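Local coordinates for putative cell filamentation protein (Bartonella quintana, PDB 4N67) that probably transfers AMP from ATP to host target proteins as a translocated Fic-domain effector, and is held here with ADP in its nucleotide pocket, at residues 106-109 / 110-114; 144-147 / 148-152; 192-195 / 196-200; 202-205 / 206-210. The protein carries 2 engineered substitutions. All coordinates share one frame; numbering follows the deposited sequence.

Contact 1: residues 106-109 / 110-114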
loop_
_atom_site.group_PDB
_atom_site.type_symbol
_atom_site.label_atom_id
_atom_site.label_comp_id
_atom_site.label_asym_id
_atom_site.label_seq_id
_atom_site.Cartn_x
_atom_site.Cartn_y
_atom_site.Cartn_z
ATOM N N PRO A 106 10.251 11.318 -7.644
ATOM C CA PRO A 106 9.907 9.943 -7.920
ATOM C C PRO A 106 9.741 9.106 -6.645
ATOM O O PRO A 106 10.106 9.534 -5.542
ATOM C CB PRO A 106 11.121 9.449 -8.708
ATOM C CG PRO A 106 12.260 10.178 -8.088
ATOM C CD PRO A 106 11.708 11.549 -7.785
ATOM N N PHE A 107 9.196 7.917 -6.834
ATOM C CA PHE A 107 9.190 6.890 -5.786
ATOM C C PHE A 107 10.587 6.288 -5.649
ATOM O O PHE A 107 11.498 6.581 -6.433
ATOM C CB PHE A 107 8.171 5.797 -6.148
ATOM C CG PHE A 107 6.744 6.295 -6.228
ATOM C CD1 PHE A 107 6.110 6.798 -5.106
ATOM C CD2 PHE A 107 6.036 6.239 -7.414
ATOM C CE1 PHE A 107 4.806 7.252 -5.160
ATOM C CE2 PHE A 107 4.724 6.678 -7.465
ATOM C CZ PHE A 107 4.109 7.181 -6.344
ATOM N N ALA A 108 10.742 5.418 -4.660
ATOM C CA ALA A 108 11.985 4.660 -4.461
ATOM C C ALA A 108 12.380 3.961 -5.750
ATOM O O ALA A 108 11.539 3.421 -6.472
ATOM C CB ALA A 108 11.784 3.638 -3.337
ATOM N N VAL A 109 13.682 4.006 -6.042
ATOM C CA VAL A 109 14.231 3.378 -7.225
ATOM C C VAL A 109 15.011 2.118 -6.879
ATOM O O VAL A 109 15.881 2.168 -6.020
ATOM C CB VAL A 109 15.171 4.358 -7.934
ATOM C CG1 VAL A 109 15.730 3.749 -9.184
ATOM C CG2 VAL A 109 14.437 5.646 -8.237
ATOM N N GLY A 110 14.662 1.029 -7.553
ATOM C CA GLY A 110 15.388 -0.259 -7.476
ATOM C C GLY A 110 15.539 -0.744 -6.056
ATOM O O GLY A 110 14.554 -0.930 -5.373
ATOM N N SER A 111 16.775 -0.959 -5.625
ATOM C CA SER A 111 17.040 -1.470 -4.257
ATOM C C SER A 111 16.684 -0.506 -3.097
ATOM O O SER A 111 16.634 -0.910 -1.915
ATOM C CB SER A 111 18.471 -1.955 -4.145
ATOM O OG SER A 111 19.383 -0.874 -4.182
ATOM N N GLN A 112 16.405 0.772 -3.402
ATOM C CA GLN A 112 15.839 1.659 -2.393
ATOM C C GLN A 112 14.540 1.085 -1.821
ATOM O O GLN A 112 14.180 1.373 -0.683
ATOM C CB GLN A 112 15.530 3.031 -2.974
ATOM C CG GLN A 112 16.789 3.786 -3.290
ATOM C CD GLN A 112 16.534 5.129 -3.927
ATOM O OE1 GLN A 112 15.399 5.470 -4.282
ATOM N NE2 GLN A 112 17.606 5.913 -4.085
ATOM N N ILE A 113 13.814 0.328 -2.631
ATOM C CA ILE A 113 12.524 -0.220 -2.193
ATOM C C ILE A 113 12.794 -1.129 -1.011
ATOM O O ILE A 113 12.164 -0.992 0.015
ATOM C CB ILE A 113 11.808 -0.995 -3.311
ATOM C CG1 ILE A 113 11.408 -0.052 -4.464
ATOM C CG2 ILE A 113 10.600 -1.743 -2.763
ATOM C CD1 ILE A 113 10.856 -0.795 -5.677
ATOM N N GLN A 114 13.730 -2.054 -1.167
ATOM C CA GLN A 114 14.034 -2.992 -0.063
ATOM C C GLN A 114 14.622 -2.278 1.148
ATOM O O GLN A 114 14.259 -2.588 2.304
ATOM C CB GLN A 114 15.011 -4.070 -0.525
ATOM C CG GLN A 114 14.499 -4.988 -1.631
ATOM C CD GLN A 114 13.105 -5.540 -1.390
ATOM O OE1 GLN A 114 12.742 -5.960 -0.275
ATOM N NE2 GLN A 114 12.309 -5.550 -2.442
HETATM O O HOH W 1 14.063 7.739 -5.330
#
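A type II' beta turn from Val109 to Gln112 leads into helix 112-126, and the side chain of Gln112 folds back over it to hold the incoming chain. Gln112 N gives a hydrogen bond to Val109 O at 3.0 Å. In return, Val109 N gives one to Gln112 OE1 at 2.9 Å. This second bond is nearly straight, 177° at the hydrogen, although the N-H meets the amide oxygen from above its carbonyl plane. Gln112 CG lies anti to the carbonyl carbon (chi1 -70°) and the chain is extended beyond it, which carries OE1 back alongside Val109.

The turn is built on Gly110, whose phi is positive (54°). It stands at the entry to a helix of the Fic/DOC family region. A water also donates to Gln112 OE1 at 2.8 Å and to Phe107 O at 3.0 Å. OE1 thus has two donors, and links Val109 N directly and Phe107 O through the water.

Nearer the backbone the contact is apolar. Ala108 CB touches Gln112 CB at 3.8 Å and Ile113 CG1 at 3.9 Å. Ala108 O is bonded by Arg81 NH1, and Phe107 reaches the ADP pocket with its ring stacked on His153.

Contact 2: residues 144-147 / 148-152. With ADP (adenosine-5'-diphosphate), chain B.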
loop_
_atom_site.group_PDB
_atom_site.type_symbol
_atom_site.label_atom_id
_atom_site.label_comp_id
_atom_site.label_asym_id
_atom_site.label_seq_id
_atom_site.Cartn_x
_atom_site.Cartn_y
_atom_site.Cartn_z
ATOM N N GLU A 144 3.438 9.058 9.561
ATOM C CA GLU A 144 4.837 8.860 9.150
ATOM C C GLU A 144 5.056 7.481 8.515
ATOM O O GLU A 144 5.791 7.339 7.539
ATOM C CB GLU A 144 5.792 9.066 10.319
ATOM C CG GLU A 144 5.821 10.495 10.819
ATOM C CD GLU A 144 6.971 10.774 11.781
ATOM O OE1 GLU A 144 7.942 9.981 11.796
ATOM O OE2 GLU A 144 6.901 11.778 12.526
ATOM N N VAL A 145 4.431 6.455 9.065
ATOM C CA VAL A 145 4.549 5.128 8.487
ATOM C C VAL A 145 3.952 5.173 7.074
ATOM O O VAL A 145 4.518 4.639 6.104
ATOM C CB VAL A 145 3.808 4.081 9.357
ATOM C CG1 VAL A 145 3.652 2.750 8.626
ATOM C CG2 VAL A 145 4.526 3.915 10.684
ATOM N N PHE A 146 2.799 5.811 6.943
ATOM C CA PHE A 146 2.123 5.868 5.639
ATOM C C PHE A 146 2.960 6.626 4.616
ATOM O O PHE A 146 3.057 6.210 3.455
ATOM C CB PHE A 146 0.732 6.507 5.738
ATOM C CG PHE A 146 -0.135 6.160 4.581
ATOM C CD1 PHE A 146 -0.744 4.912 4.545
ATOM C CD2 PHE A 146 -0.241 6.986 3.479
ATOM C CE1 PHE A 146 -1.484 4.511 3.472
ATOM C CE2 PHE A 146 -1.021 6.595 2.386
ATOM C CZ PHE A 146 -1.636 5.346 2.397
ATOM N N THR A 147 3.532 7.751 5.005
ATOM C CA THR A 147 4.354 8.485 4.026
ATOM C C THR A 147 5.589 7.662 3.637
ATOM O O THR A 147 6.001 7.693 2.484
ATOM C CB THR A 147 4.738 9.890 4.497
ATOM O OG1 THR A 147 5.427 9.816 5.725
ATOM C CG2 THR A 147 3.499 10.721 4.712
ATOM N N ALA A 148 6.166 6.912 4.577
ATOM C CA ALA A 148 7.267 6.013 4.239
ATOM C C ALA A 148 6.833 4.953 3.231
ATOM O O ALA A 148 7.536 4.678 2.245
ATOM C CB ALA A 148 7.818 5.369 5.496
ATOM N N LEU A 149 5.664 4.370 3.450
ATOM C CA LEU A 149 5.131 3.398 2.493
ATOM C C LEU A 149 4.870 4.029 1.139
ATOM O O LEU A 149 5.165 3.414 0.082
ATOM C CB LEU A 149 3.847 2.756 3.035
ATOM C CG LEU A 149 4.050 1.761 4.176
ATOM C CD1 LEU A 149 2.695 1.431 4.798
ATOM C CD2 LEU A 149 4.747 0.485 3.726
ATOM N N ASP A 150 4.323 5.236 1.158
ATOM C CA ASP A 150 4.003 5.947 -0.093
ATOM C C ASP A 150 5.248 6.097 -0.935
ATOM O O ASP A 150 5.198 5.849 -2.140
ATOM C CB ASP A 150 3.448 7.368 0.153
ATOM C CG ASP A 150 1.942 7.460 0.119
ATOM O OD1 ASP A 150 1.271 6.565 -0.404
ATOM O OD2 ASP A 150 1.436 8.545 0.518
ATOM N N HIS A 151 6.345 6.524 -0.318
ATOM C CA HIS A 151 7.566 6.743 -1.060
ATOM C C HIS A 151 8.132 5.431 -1.572
ATOM O O HIS A 151 8.617 5.371 -2.697
ATOM C CB HIS A 151 8.620 7.481 -0.241
ATOM C CG HIS A 151 9.851 7.772 -1.031
ATOM N ND1 HIS A 151 10.943 6.938 -1.033
ATOM C CD2 HIS A 151 10.139 8.773 -1.899
ATOM C CE1 HIS A 151 11.849 7.404 -1.874
ATOM N NE2 HIS A 151 11.394 8.523 -2.403
ATOM N N ALA A 152 8.094 4.392 -0.756
ATOM C CA ALA A 152 8.647 3.099 -1.195
ATOM C C ALA A 152 7.897 2.531 -2.416
ATOM O O ALA A 152 8.513 1.968 -3.326
ATOM C CB ALA A 152 8.642 2.095 -0.059
HETATM P PB ADP B . -1.144 2.409 -7.714
HETATM O O1B ADP B . -0.466 2.921 -8.995
HETATM O O2B ADP B . -0.130 1.818 -6.796
HETATM O O3B ADP B . -2.320 1.462 -7.963
HETATM P PA ADP B . -2.489 4.333 -5.943
HETATM O O1A ADP B . -3.694 5.194 -6.351
HETATM O O2A ADP B . -2.795 3.077 -5.160
HETATM O O3A ADP B . -1.673 3.867 -7.288
HETATM O "O5'" ADP B . -1.462 5.288 -5.197
HETATM C "C5'" ADP B . -0.429 4.772 -4.350
HETATM C "C4'" ADP B . -0.158 5.803 -3.260
HETATM O "O4'" ADP B . 0.528 6.935 -3.831
HETATM C "C3'" ADP B . -1.429 6.316 -2.590
HETATM O "O3'" ADP B . -1.261 6.367 -1.159
HETATM C "C2'" ADP B . -1.589 7.709 -3.169
HETATM O "O2'" ADP B . -2.288 8.632 -2.322
HETATM C "C1'" ADP B . -0.161 8.119 -3.381
HETATM N N9 ADP B . 0.043 9.188 -4.380
HETATM C C8 ADP B . -0.761 9.575 -5.390
HETATM N N7 ADP B . -0.143 10.576 -6.062
HETATM C C5 ADP B . 1.043 10.829 -5.495
HETATM C C6 ADP B . 2.168 11.750 -5.702
HETATM N N6 ADP B . 2.090 12.627 -6.748
HETATM N N1 ADP B . 3.238 11.696 -4.893
HETATM C C2 ADP B . 3.276 10.794 -3.873
HETATM N N3 ADP B . 2.265 9.930 -3.629
HETATM C C4 ADP B . 1.164 9.893 -4.379
#
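This is a contact between successive turns of helix 135-152, near its C-terminal end, where the helix meets the bound ADP. The helix leads directly into the Fic signature motif that begins at His153, whose Gly158, Asn159 and Gly160 also bond ADP. Phe146 and Asp150 carry the contact, one turn apart on the side facing the nucleotide. Asp150 N bonds to Phe146 O at 2.8 Å, and the bonds from Ala148 N to Glu144 O, Leu149 N to Val145 O and His151 N to Thr147 O repeat the helical pattern.

The side chains of Phe146 and Asp150 cross at a slant, with ring and carboxylate planes 74° apart. Phe146 CG is anti to the backbone N (chi1 -160°), and this swings the ring along the helix toward Asp150. Phe146 CE2 then lies 3.6 Å from Asp150 OD1. The ADP O3' sits at the edge of the same ring, 3.6 Å from Phe146 CE2. Asp150 OD1 accepts a hydrogen bond from ADP O3' at 2.6 Å, and Gln163 NE2 also donates to it. Asp150 OD2 is bonded to Ser192 OG.

Val145 and Leu149 form an apolar side. They run side by side, CG1 to CD1 at 4.2 Å, and pack against helices 112-126 and 164-174. Farther on, His151 ND1 is bonded to Glu116 OE1 of helix 112-126.

Both oxygens of the buried Asp150 carboxylate thus have partners, which should fix its rotation. An acceptor held in this way is suited to the ribose hydroxyl.

Contact 3: residues 192-195 / 196-200. With ADP (adenosine-5'-diphosphate), chain B.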
loop_
_atom_site.group_PDB
_atom_site.type_symbol
_atom_site.label_atom_id
_atom_site.label_comp_id
_atom_site.label_asym_id
_atom_site.label_seq_id
_atom_site.Cartn_x
_atom_site.Cartn_y
_atom_site.Cartn_z
ATOM N N SER A 192 -1.011 12.729 0.285
ATOM C CA SER A 192 0.155 11.996 -0.255
ATOM C C SER A 192 1.087 12.904 -1.078
ATOM O O SER A 192 2.298 12.921 -0.887
ATOM C CB SER A 192 -0.315 10.835 -1.113
ATOM O OG SER A 192 -0.863 9.765 -0.324
ATOM N N ILE A 193 0.483 13.712 -1.934
ATOM C CA ILE A 193 1.220 14.690 -2.722
ATOM C C ILE A 193 1.925 15.713 -1.843
ATOM O O ILE A 193 3.114 15.994 -2.018
ATOM C CB ILE A 193 0.265 15.403 -3.691
ATOM C CG1 ILE A 193 -0.228 14.434 -4.760
ATOM C CG2 ILE A 193 0.956 16.610 -4.331
ATOM C CD1 ILE A 193 -1.448 14.915 -5.513
ATOM N N GLU A 194 1.198 16.306 -0.889
ATOM C CA GLU A 194 1.814 17.268 0.002
ATOM C C GLU A 194 3.039 16.703 0.694
ATOM O O GLU A 194 4.077 17.367 0.781
ATOM C CB GLU A 194 0.803 17.766 1.042
ATOM C CG GLU A 194 -0.149 18.845 0.526
ATOM C CD GLU A 194 0.599 20.063 0.027
ATOM O OE1 GLU A 194 1.447 20.602 0.771
ATOM O OE2 GLU A 194 0.373 20.432 -1.136
ATOM N N ALA A 195 2.933 15.463 1.201
ATOM C CA ALA A 195 4.050 14.885 1.923
ATOM C C ALA A 195 5.242 14.611 1.010
ATOM O O ALA A 195 6.362 14.976 1.323
ATOM C CB ALA A 195 3.627 13.609 2.657
ATOM N N MET A 196 5.000 13.982 -0.122
ATOM C CA MET A 196 6.118 13.513 -0.943
ATOM C C MET A 196 6.665 14.546 -1.940
ATOM O O MET A 196 7.874 14.586 -2.203
ATOM C CB MET A 196 5.731 12.268 -1.707
ATOM C CG MET A 196 6.955 11.530 -2.224
ATOM S SD MET A 196 6.626 9.932 -2.952
ATOM C CE MET A 196 6.963 10.247 -4.684
ATOM N N GLN A 197 5.774 15.350 -2.494
ATOM C CA GLN A 197 6.150 16.330 -3.528
ATOM C C GLN A 197 6.531 17.659 -2.905
ATOM O O GLN A 197 7.392 18.376 -3.443
ATOM C CB GLN A 197 4.994 16.523 -4.505
ATOM C CG GLN A 197 4.582 15.287 -5.256
ATOM C CD GLN A 197 5.722 14.687 -6.071
ATOM O OE1 GLN A 197 6.568 15.401 -6.603
ATOM N NE2 GLN A 197 5.729 13.362 -6.184
ATOM N N HIS A 198 5.908 17.997 -1.770
ATOM C CA HIS A 198 6.056 19.343 -1.178
ATOM C C HIS A 198 6.611 19.378 0.236
ATOM O O HIS A 198 6.677 20.454 0.851
ATOM C CB HIS A 198 4.724 20.087 -1.244
ATOM C CG HIS A 198 4.136 20.125 -2.614
ATOM N ND1 HIS A 198 4.882 20.418 -3.737
ATOM C CD2 HIS A 198 2.876 19.905 -3.052
ATOM C CE1 HIS A 198 4.105 20.382 -4.806
ATOM N NE2 HIS A 198 2.881 20.076 -4.417
ATOM N N ASN A 199 7.053 18.223 0.733
ATOM C CA ASN A 199 7.718 18.128 2.033
ATOM C C ASN A 199 6.838 18.723 3.123
ATOM O O ASN A 199 7.313 19.465 3.989
ATOM C CB ASN A 199 9.072 18.846 1.986
ATOM C CG ASN A 199 9.952 18.511 3.176
ATOM O OD1 ASN A 199 9.992 17.366 3.633
ATOM N ND2 ASN A 199 10.662 19.512 3.690
ATOM N N ASN A 200 5.544 18.438 3.032
ATOM C CA ASN A 200 4.572 18.962 3.974
ATOM C C ASN A 200 3.819 17.806 4.621
ATOM O O ASN A 200 2.872 17.284 4.032
ATOM C CB ASN A 200 3.584 19.893 3.287
ATOM C CG ASN A 200 2.514 20.386 4.233
ATOM O OD1 ASN A 200 2.658 20.289 5.458
ATOM N ND2 ASN A 200 1.428 20.890 3.679
HETATM P PB ADP B . -1.144 2.409 -7.714
HETATM O O1B ADP B . -0.466 2.921 -8.995
HETATM O O2B ADP B . -0.130 1.818 -6.796
HETATM O O3B ADP B . -2.320 1.462 -7.963
HETATM P PA ADP B . -2.489 4.333 -5.943
HETATM O O1A ADP B . -3.694 5.194 -6.351
HETATM O O2A ADP B . -2.795 3.077 -5.160
HETATM O O3A ADP B . -1.673 3.867 -7.288
HETATM O "O5'" ADP B . -1.462 5.288 -5.197
HETATM C "C5'" ADP B . -0.429 4.772 -4.350
HETATM C "C4'" ADP B . -0.158 5.803 -3.260
HETATM O "O4'" ADP B . 0.528 6.935 -3.831
HETATM C "C3'" ADP B . -1.429 6.316 -2.590
HETATM O "O3'" ADP B . -1.261 6.367 -1.159
HETATM C "C2'" ADP B . -1.589 7.709 -3.169
HETATM O "O2'" ADP B . -2.288 8.632 -2.322
HETATM C "C1'" ADP B . -0.161 8.119 -3.381
HETATM N N9 ADP B . 0.043 9.188 -4.380
HETATM C C8 ADP B . -0.761 9.575 -5.390
HETATM N N7 ADP B . -0.143 10.576 -6.062
HETATM C C5 ADP B . 1.043 10.829 -5.495
HETATM C C6 ADP B . 2.168 11.750 -5.702
HETATM N N6 ADP B . 2.090 12.627 -6.748
HETATM N N1 ADP B . 3.238 11.696 -4.893
HETATM C C2 ADP B . 3.276 10.794 -3.873
HETATM N N3 ADP B . 2.265 9.930 -3.629
HETATM C C4 ADP B . 1.164 9.893 -4.379
#
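Glu194 O is the polar atom on which the end of helix 185-198 converges. Asn200 N bonds to it at 2.9 Å, from above the carbonyl plane, and His198 N adds a weak bond at 3.2 Å. Asn199 has positive phi (55°), which turns the chain back so that Asn200 can reach this carbonyl.

The side chains close the same turn. Asn200 ND2 donates to Glu194 OE1 at 2.9 Å in a fairly straight bond. The oxygen lies in the amide plane of Asn200 and is met on its anti side, while carboxylate and amide planes stand 76° apart. Glu194 bends at chi2 (-59°) and so brings its carboxylate over the chain end. Glu194 OE2 lies at the edge of the His198 ring, 3.2 Å from His198 CD2. Asn200 OD1 caps Glu202 N at the start of the next helix.

The side of the helix turned to the nucleotide lines the ADP pocket. Ser192 OG accepts from ADP O2' at 2.7 Å and is also bonded to Asp150 OD2. Gln197 NE2 points almost straight at ADP N1, 3.3 Å away, and also donates to Val105 O. Met196 SD lies 3.6 Å from ADP C2, and Ile193 CG1 packs near the adenine amino group.

A donor facing N1 is consistent with an adenine unprotonated there. The helix offers polar partners to both ribose and base, consistent with a role in holding adenosine.

Contact 4: residues 202-205 / 206-210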
loop_
_atom_site.group_PDB
_atom_site.type_symbol
_atom_site.label_atom_id
_atom_site.label_comp_id
_atom_site.label_asym_id
_atom_site.label_seq_id
_atom_site.Cartn_x
_atom_site.Cartn_y
_atom_site.Cartn_z
ATOM N N GLU A 202 1.883 17.791 7.277
ATOM C CA GLU A 202 0.701 18.124 8.068
ATOM C C GLU A 202 -0.622 17.542 7.553
ATOM O O GLU A 202 -1.399 17.028 8.347
ATOM C CB GLU A 202 0.598 19.645 8.249
ATOM C CG GLU A 202 1.745 20.191 9.070
ATOM C CD GLU A 202 1.767 19.641 10.475
ATOM O OE1 GLU A 202 2.780 19.012 10.855
ATOM O OE2 GLU A 202 0.761 19.825 11.194
ATOM N N PRO A 203 -0.880 17.598 6.240
ATOM C CA PRO A 203 -2.137 17.036 5.757
ATOM C C PRO A 203 -2.309 15.557 6.083
ATOM O O PRO A 203 -3.415 15.125 6.391
ATOM C CB PRO A 203 -2.090 17.320 4.257
ATOM C CG PRO A 203 -1.349 18.606 4.197
ATOM C CD PRO A 203 -0.258 18.468 5.222
ATOM N N MET A 204 -1.227 14.796 6.024
ATOM C CA MET A 204 -1.329 13.366 6.343
ATOM C C MET A 204 -1.628 13.148 7.820
ATOM O O MET A 204 -2.409 12.245 8.147
ATOM C CB MET A 204 -0.055 12.605 5.954
ATOM C CG MET A 204 -0.227 11.087 5.917
ATOM S SD MET A 204 -1.316 10.488 4.623
ATOM C CE MET A 204 -0.228 10.690 3.214
ATOM N N LYS A 205 -0.992 13.937 8.686
ATOM C CA LYS A 205 -1.273 13.863 10.120
ATOM C C LYS A 205 -2.750 14.155 10.391
ATOM O O LYS A 205 -3.411 13.421 11.114
ATOM C CB LYS A 205 -0.367 14.826 10.879
ATOM C CG LYS A 205 -0.669 14.923 12.367
ATOM C CD LYS A 205 0.125 16.037 13.024
ATOM C CE LYS A 205 -0.325 17.419 12.593
ATOM N NZ LYS A 205 -1.275 18.120 13.506
ATOM N N ASP A 206 -3.285 15.192 9.758
ATOM C CA ASP A 206 -4.676 15.578 9.965
ATOM C C ASP A 206 -5.623 14.483 9.481
ATOM O O ASP A 206 -6.670 14.231 10.080
ATOM C CB ASP A 206 -4.981 16.890 9.226
ATOM C CG ASP A 206 -4.290 18.109 9.840
ATOM O OD1 ASP A 206 -3.705 18.023 10.942
ATOM O OD2 ASP A 206 -4.335 19.183 9.194
ATOM N N LEU A 207 -5.278 13.894 8.338
ATOM C CA LEU A 207 -6.034 12.808 7.754
ATOM C C LEU A 207 -6.140 11.644 8.759
ATOM O O LEU A 207 -7.228 11.162 9.045
ATOM C CB LEU A 207 -5.363 12.357 6.440
ATOM C CG LEU A 207 -6.113 11.278 5.654
ATOM C CD1 LEU A 207 -5.753 11.370 4.157
ATOM C CD2 LEU A 207 -5.862 9.885 6.194
ATOM N N PHE A 208 -5.009 11.232 9.307
ATOM C CA PHE A 208 -5.027 10.102 10.248
ATOM C C PHE A 208 -5.763 10.455 11.531
ATOM O O PHE A 208 -6.506 9.649 12.029
ATOM C CB PHE A 208 -3.627 9.509 10.491
ATOM C CG PHE A 208 -3.226 8.519 9.437
ATOM C CD1 PHE A 208 -2.574 8.917 8.265
ATOM C CD2 PHE A 208 -3.576 7.184 9.574
ATOM C CE1 PHE A 208 -2.287 7.997 7.281
ATOM C CE2 PHE A 208 -3.273 6.268 8.599
ATOM C CZ PHE A 208 -2.641 6.668 7.460
ATOM N N GLU A 209 -5.606 11.669 12.029
ATOM C CA GLU A 209 -6.456 12.090 13.150
ATOM C C GLU A 209 -7.941 11.939 12.835
ATOM O O GLU A 209 -8.729 11.458 13.676
ATOM C CB GLU A 209 -6.165 13.525 13.572
ATOM C CG GLU A 209 -4.781 13.738 14.151
ATOM C CD GLU A 209 -4.531 15.170 14.609
ATOM O OE1 GLU A 209 -5.378 16.067 14.351
ATOM O OE2 GLU A 209 -3.481 15.401 15.250
ATOM N N ASP A 210 -8.334 12.369 11.644
ATOM C CA ASP A 210 -9.736 12.424 11.275
ATOM C C ASP A 210 -10.404 11.080 11.077
ATOM O O ASP A 210 -11.619 10.981 11.235
ATOM C CB ASP A 210 -9.943 13.292 10.018
ATOM C CG ASP A 210 -9.841 14.782 10.311
ATOM O OD1 ASP A 210 -9.893 15.171 11.493
ATOM O OD2 ASP A 210 -9.679 15.541 9.339
#
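Lys205 runs along the outer side of helix 202-211 and draws three acidic side chains into a salt-bridge network. Its CB only adjoins the peptide to Asp206. CG is anti to the backbone N (chi1 175°), and Lys205 CG passes within 4.1 Å of Glu209 OE2. The chain then bends at chi3 and chi4, so CE comes beside Asp206 OD1. The tip, Lys205 NZ, forms salt bridges to Asp206 OD1 at 3.5 Å and to Glu202 OE2, also at 3.5 Å. A third link, from Lys205 NZ to Glu209 OE2, is long at 3.9 Å.

These are loose ion pairs, so the ammonium is shared among the carboxylates. Its charge would be expected to ease the repulsion between Glu202 and Asp206, which lie one turn apart. Glu209 is extended beyond CG and lies side by side with Lys205, and its backbone N bonds to Lys205 O.

Toward the protein interior, Met204 and Phe208 point the same way and make a Met-aromatic contact. The sulfur approaches the ring at its edge, 82° off the normal. Met204 also packs on Met188 and Ser192 of helix 185-198 and on Phe146 and Asp150 of helix 135-152, so it joins this helix to both.

Leu207 CD2 lies over one face of the Phe208 ring, offset toward the rim. At the ring edge, Met204 SD is 3.8 Å from Phe208 CE1, and Met204 O lies in the ring plane, 3.3 Å from Phe208 CD1.

Overall arrangement
All four contacts are local and follow one another along the chain; none encloses or crosses another. Contact 1 turns the loop after strand 92-93 into helix 112-126. Contact 2 lies near the end of helix 135-152 and joins contact 1 through a probable hydrogen bond from Ala108 N to His151 O. Contact 3 ends helix 185-198 and shares ADP with contact 2. Met196 also reaches back to Pro106 and Phe107 of contact 1. Contact 4 follows on helix 202-211, packing on contact 2 through Met204 and Phe208 and on contact 3 through Met204 and Pro203. Contacts 1 and 4 do not touch, their centres about 25 Å apart; helices 135-152 and 185-198 bridge them.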